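Local structure of macrolide 2'-phosphotransferase MphH (5UXD) at residues 194-200 and 227-231. The protein is a macrolide 2'-phosphotransferase that binds azithromycin and probably inactivates such antibiotics by phosphorylating them. Numbering follows the deposited sequence.
Sequences LTHGELY and KDLMF. With ZIT (azithromycin), chain C.
The loop that corresponds to the catalytic loop of kinase-like phosphotransferases is tied here to residues 227-231, which lead into helix 230-235, with Asp228 gripping the backbone of His196 and Gly197. His196-Gly197-Glu198 corresponds to the His-Gly-Asp (Brenner) motif of aminoglycoside and macrolide kinases, with Glu198 probably in the place of the catalytic aspartate. Asp228 turns its carboxylate to the loop with CG beside its own backbone N (chi1 -74°) and uses the syn lone pairs of both oxygens: OD2 accepts from His196 N at 2.9 Å, and OD1 accepts from Gly197 N, also at 2.9 Å and almost straight (176°). His133 NE2 is a further partner of OD2. The His196 ring leads away from 227-231; its ND1 takes Glu198 N in the ring plane at 3.0 Å, while NE2 bonds Leu215 O and one face is roofed by Leu199 CD1. Water 3 stitches the next turn, accepting from Leu199 N at 2.7 Å and donating to Lys227 O and Asp228 OD1. Farther along, Tyr200 presents its edge to the face of Phe231 (centroids 5.4 Å apart, planes at 55°), with CD1 above the ring centre; Tyr200 CB packs on Phe231 CB at 3.8 Å. Both aromatic residues reach azithromycin, Phe231 through CE1, 3.5 Å from C17 of the drug, and Tyr200 through one ring face, set over C16. Asp228 thus fixes the loop through its amides, and its buried negative charge, met by several donors, would be expected to stay ionised, while Phe231 and Tyr200, packed on each other, form part of the apolar wall of the azithromycin pocket.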
loop_
_atom_site.group_PDB
_atom_site.type_symbol
_atom_site.label_atom_id
_atom_site.label_comp_id
_atom_site.label_asym_id
_atom_site.label_seq_id
_atom_site.Cartn_x
_atom_site.Cartn_y
_atom_site.Cartn_z
ATOM N N LEU A 194 -8.773 -4.962 -9.510
ATOM C CA LEU A 194 -8.589 -4.061 -8.379
ATOM C C LEU A 194 -7.360 -4.494 -7.597
ATOM O O LEU A 194 -7.240 -5.667 -7.223
ATOM C CB LEU A 194 -9.817 -4.075 -7.476
ATOM C CG LEU A 194 -9.680 -3.362 -6.121
ATOM C CD1 LEU A 194 -9.356 -1.877 -6.315
ATOM C CD2 LEU A 194 -10.940 -3.522 -5.271
ATOM N N THR A 195 -6.433 -3.566 -7.379
ATOM C CA THR A 195 -5.207 -3.878 -6.656
ATOM C C THR A 195 -5.049 -2.969 -5.443
ATOM O O THR A 195 -5.577 -1.855 -5.395
ATOM C CB THR A 195 -3.952 -3.751 -7.542
ATOM O OG1 THR A 195 -3.744 -2.380 -7.911
ATOM C CG2 THR A 195 -4.073 -4.614 -8.810
ATOM N N HIS A 196 -4.301 -3.471 -4.458
ATOM C CA HIS A 196 -3.894 -2.666 -3.308
ATOM C C HIS A 196 -2.752 -1.704 -3.654
ATOM O O HIS A 196 -2.824 -0.509 -3.338
ATOM C CB HIS A 196 -3.490 -3.582 -2.155
ATOM C CG HIS A 196 -3.054 -2.844 -0.926
ATOM N ND1 HIS A 196 -1.805 -2.272 -0.808
ATOM C CD2 HIS A 196 -3.695 -2.590 0.240
ATOM C CE1 HIS A 196 -1.698 -1.690 0.372
ATOM N NE2 HIS A 196 -2.829 -1.875 1.031
ATOM N N GLY A 197 -1.664 -2.216 -4.250
ATOM C CA GLY A 197 -0.568 -1.395 -4.747
ATOM C C GLY A 197 0.679 -1.362 -3.886
ATOM O O GLY A 197 1.742 -0.953 -4.373
ATOM N N GLU A 198 0.583 -1.760 -2.627
ATOM C CA GLU A 198 1.723 -1.711 -1.722
ATOM C C GLU A 198 1.566 -2.824 -0.691
ATOM O O GLU A 198 1.662 -2.617 0.522
ATOM C CB GLU A 198 1.847 -0.331 -1.077
ATOM C CG GLU A 198 3.226 0.293 -1.256
ATOM C CD GLU A 198 3.261 1.759 -0.879
ATOM O OE1 GLU A 198 3.231 2.613 -1.790
ATOM O OE2 GLU A 198 3.315 2.051 0.330
ATOM N N LEU A 199 1.314 -4.035 -1.181
ATOM C CA LEU A 199 0.988 -5.157 -0.311
ATOM C C LEU A 199 2.279 -5.848 0.111
ATOM O O LEU A 199 2.703 -6.860 -0.449
ATOM C CB LEU A 199 0.023 -6.112 -0.999
ATOM C CG LEU A 199 -0.777 -6.983 -0.022
ATOM C CD1 LEU A 199 -1.525 -6.126 1.001
ATOM C CD2 LEU A 199 -1.752 -7.866 -0.749
ATOM N N TYR A 200 2.917 -5.276 1.120
ATOM C CA TYR A 200 4.030 -5.895 1.823
ATOM C C TYR A 200 3.700 -5.890 3.309
ATOM O O TYR A 200 2.711 -5.279 3.727
ATOM C CB TYR A 200 5.353 -5.171 1.498
ATOM C CG TYR A 200 5.470 -3.711 1.875
ATOM C CD1 TYR A 200 4.927 -2.720 1.070
ATOM C CD2 TYR A 200 6.186 -3.323 3.001
ATOM C CE1 TYR A 200 5.053 -1.385 1.398
ATOM C CE2 TYR A 200 6.321 -1.993 3.335
ATOM C CZ TYR A 200 5.748 -1.027 2.533
ATOM O OH TYR A 200 5.879 0.307 2.861
ATOM N N LYS A 227 1.248 -6.276 -9.223
ATOM C CA LYS A 227 1.629 -5.311 -8.196
ATOM C C LYS A 227 1.444 -5.870 -6.793
ATOM O O LYS A 227 2.227 -5.552 -5.885
ATOM C CB LYS A 227 0.809 -4.034 -8.348
ATOM C CG LYS A 227 1.053 -3.285 -9.626
ATOM C CD LYS A 227 0.164 -2.049 -9.679
ATOM C CE LYS A 227 0.530 -1.051 -8.583
ATOM N NZ LYS A 227 -0.192 0.246 -8.760
ATOM N N ASP A 228 0.429 -6.716 -6.599
ATOM C CA ASP A 228 0.097 -7.198 -5.265
ATOM C C ASP A 228 0.831 -8.482 -4.904
ATOM O O ASP A 228 0.757 -8.917 -3.751
ATOM C CB ASP A 228 -1.421 -7.414 -5.129
ATOM C CG ASP A 228 -2.188 -6.103 -5.021
ATOM O OD1 ASP A 228 -1.547 -5.100 -4.664
ATOM O OD2 ASP A 228 -3.415 -6.078 -5.290
ATOM N N LEU A 229 1.520 -9.091 -5.860
ATOM C CA LEU A 229 2.341 -10.258 -5.608
ATOM C C LEU A 229 3.829 -9.951 -5.653
ATOM O O LEU A 229 4.623 -10.759 -5.171
ATOM C CB LEU A 229 2.028 -11.364 -6.635
ATOM C CG LEU A 229 0.582 -11.863 -6.575
ATOM C CD1 LEU A 229 0.228 -12.663 -7.845
ATOM C CD2 LEU A 229 0.388 -12.704 -5.338
ATOM N N MET A 230 4.144 -8.819 -6.257
ATOM C CA MET A 230 5.618 -8.502 -6.388
ATOM C C MET A 230 6.541 -8.389 -5.129
ATOM O O MET A 230 7.717 -8.885 -5.015
ATOM C CB MET A 230 5.786 -7.226 -7.198
ATOM C CG MET A 230 5.296 -5.998 -6.483
ATOM S SD MET A 230 5.563 -4.541 -7.491
ATOM C CE MET A 230 7.269 -4.766 -7.936
ATOM N N PHE A 231 5.943 -7.881 -4.049
ATOM C CA PHE A 231 6.778 -7.772 -2.854
ATOM C C PHE A 231 7.080 -9.147 -2.266
ATOM O O PHE A 231 8.196 -9.394 -1.787
ATOM C CB PHE A 231 6.119 -6.834 -1.823
ATOM C CG PHE A 231 5.879 -5.429 -2.359
ATOM C CD1 PHE A 231 6.938 -4.566 -2.575
ATOM C CD2 PHE A 231 4.598 -5.003 -2.710
ATOM C CE1 PHE A 231 6.726 -3.290 -3.099
ATOM C CE2 PHE A 231 4.383 -3.728 -3.233
ATOM C CZ PHE A 231 5.450 -2.878 -3.426
HETATM C C1 ZIT C . 9.603 -0.386 -0.431
HETATM C C2 ZIT C . 8.427 0.572 -0.822
HETATM C C3 ZIT C . 9.084 1.849 -1.288
HETATM C C4 ZIT C . 9.079 2.779 -0.047
HETATM C C5 ZIT C . 9.687 4.160 -0.353
HETATM C C6 ZIT C . 11.021 4.256 0.338
HETATM C C7 ZIT C . 10.848 4.636 1.826
HETATM C C8 ZIT C . 12.253 4.732 2.507
HETATM C C9 ZIT C . 12.498 3.520 3.449
HETATM N N10 ZIT C . 12.977 2.284 2.632
HETATM C C11 ZIT C . 12.591 1.008 3.209
HETATM C C12 ZIT C . 12.231 0.031 2.078
HETATM C C13 ZIT C . 11.471 -1.232 2.494
HETATM C C14 ZIT C . 10.746 -1.794 1.271
HETATM C C15 ZIT C . 10.265 -3.200 1.569
HETATM C C16 ZIT C . 9.329 -3.705 0.425
HETATM C C17 ZIT C . 7.504 -0.104 -1.789
HETATM C C18 ZIT C . 7.670 2.875 0.481
HETATM C C19 ZIT C . 11.880 5.301 -0.386
HETATM C C20 ZIT C . 12.351 5.977 3.248
HETATM C C21 ZIT C . 14.421 2.390 2.377
HETATM C C22 ZIT C . 13.690 0.447 4.088
HETATM C C23 ZIT C . 10.431 -0.949 3.590
HETATM O O1 ZIT C . 10.499 -0.604 -1.225
HETATM O O6 ZIT C . 11.697 3.009 0.282
HETATM O O12 ZIT C . 13.387 -0.372 1.384
HETATM O O13 ZIT C . 12.415 -2.212 2.974
HETATM O O14 ZIT C . 9.593 -0.991 0.954
HETATM C C1A ZIT C . 8.180 5.948 -0.881
HETATM C C2A ZIT C . 7.117 6.854 -0.295
HETATM C C3A ZIT C . 6.349 7.491 -1.396
HETATM C C4A ZIT C . 7.253 8.207 -2.316
HETATM C C5A ZIT C . 8.480 7.396 -2.748
HETATM C C6A ZIT C . 9.488 8.235 -3.420
HETATM C C7A ZIT C . 5.942 9.522 -0.136
HETATM C C8A ZIT C . 4.409 8.922 -1.846
HETATM O O1A ZIT C . 8.831 5.201 0.112
HETATM O O2A ZIT C . 6.231 6.128 0.561
HETATM N N3A ZIT C . 5.322 8.413 -0.813
HETATM O O5A ZIT C . 9.166 6.741 -1.626
HETATM C C1B ZIT C . 9.059 2.070 -3.685
HETATM C C2B ZIT C . 8.012 2.036 -4.769
HETATM C C3B ZIT C . 7.640 3.386 -5.268
HETATM C C4B ZIT C . 8.848 4.153 -5.656
HETATM C C5B ZIT C . 9.803 4.251 -4.498
HETATM C C6B ZIT C . 10.977 5.069 -4.947
HETATM C C7B ZIT C . 6.677 3.214 -6.508
HETATM C C8B ZIT C . 5.602 3.976 -4.095
HETATM O O1B ZIT C . 8.464 2.455 -2.453
HETATM O O3B ZIT C . 6.996 4.136 -4.217
HETATM O O4B ZIT C . 8.469 5.514 -5.957
HETATM O O5B ZIT C . 10.240 2.935 -3.996
HETATM O O HOH W 1 -2.268 -0.083 -7.133
HETATM O O HOH W 2 3.132 -2.422 -6.039
HETATM O O HOH W 3 1.109 -4.372 -3.843
HETATM O O HOH W 4 3.177 -8.772 -2.289
#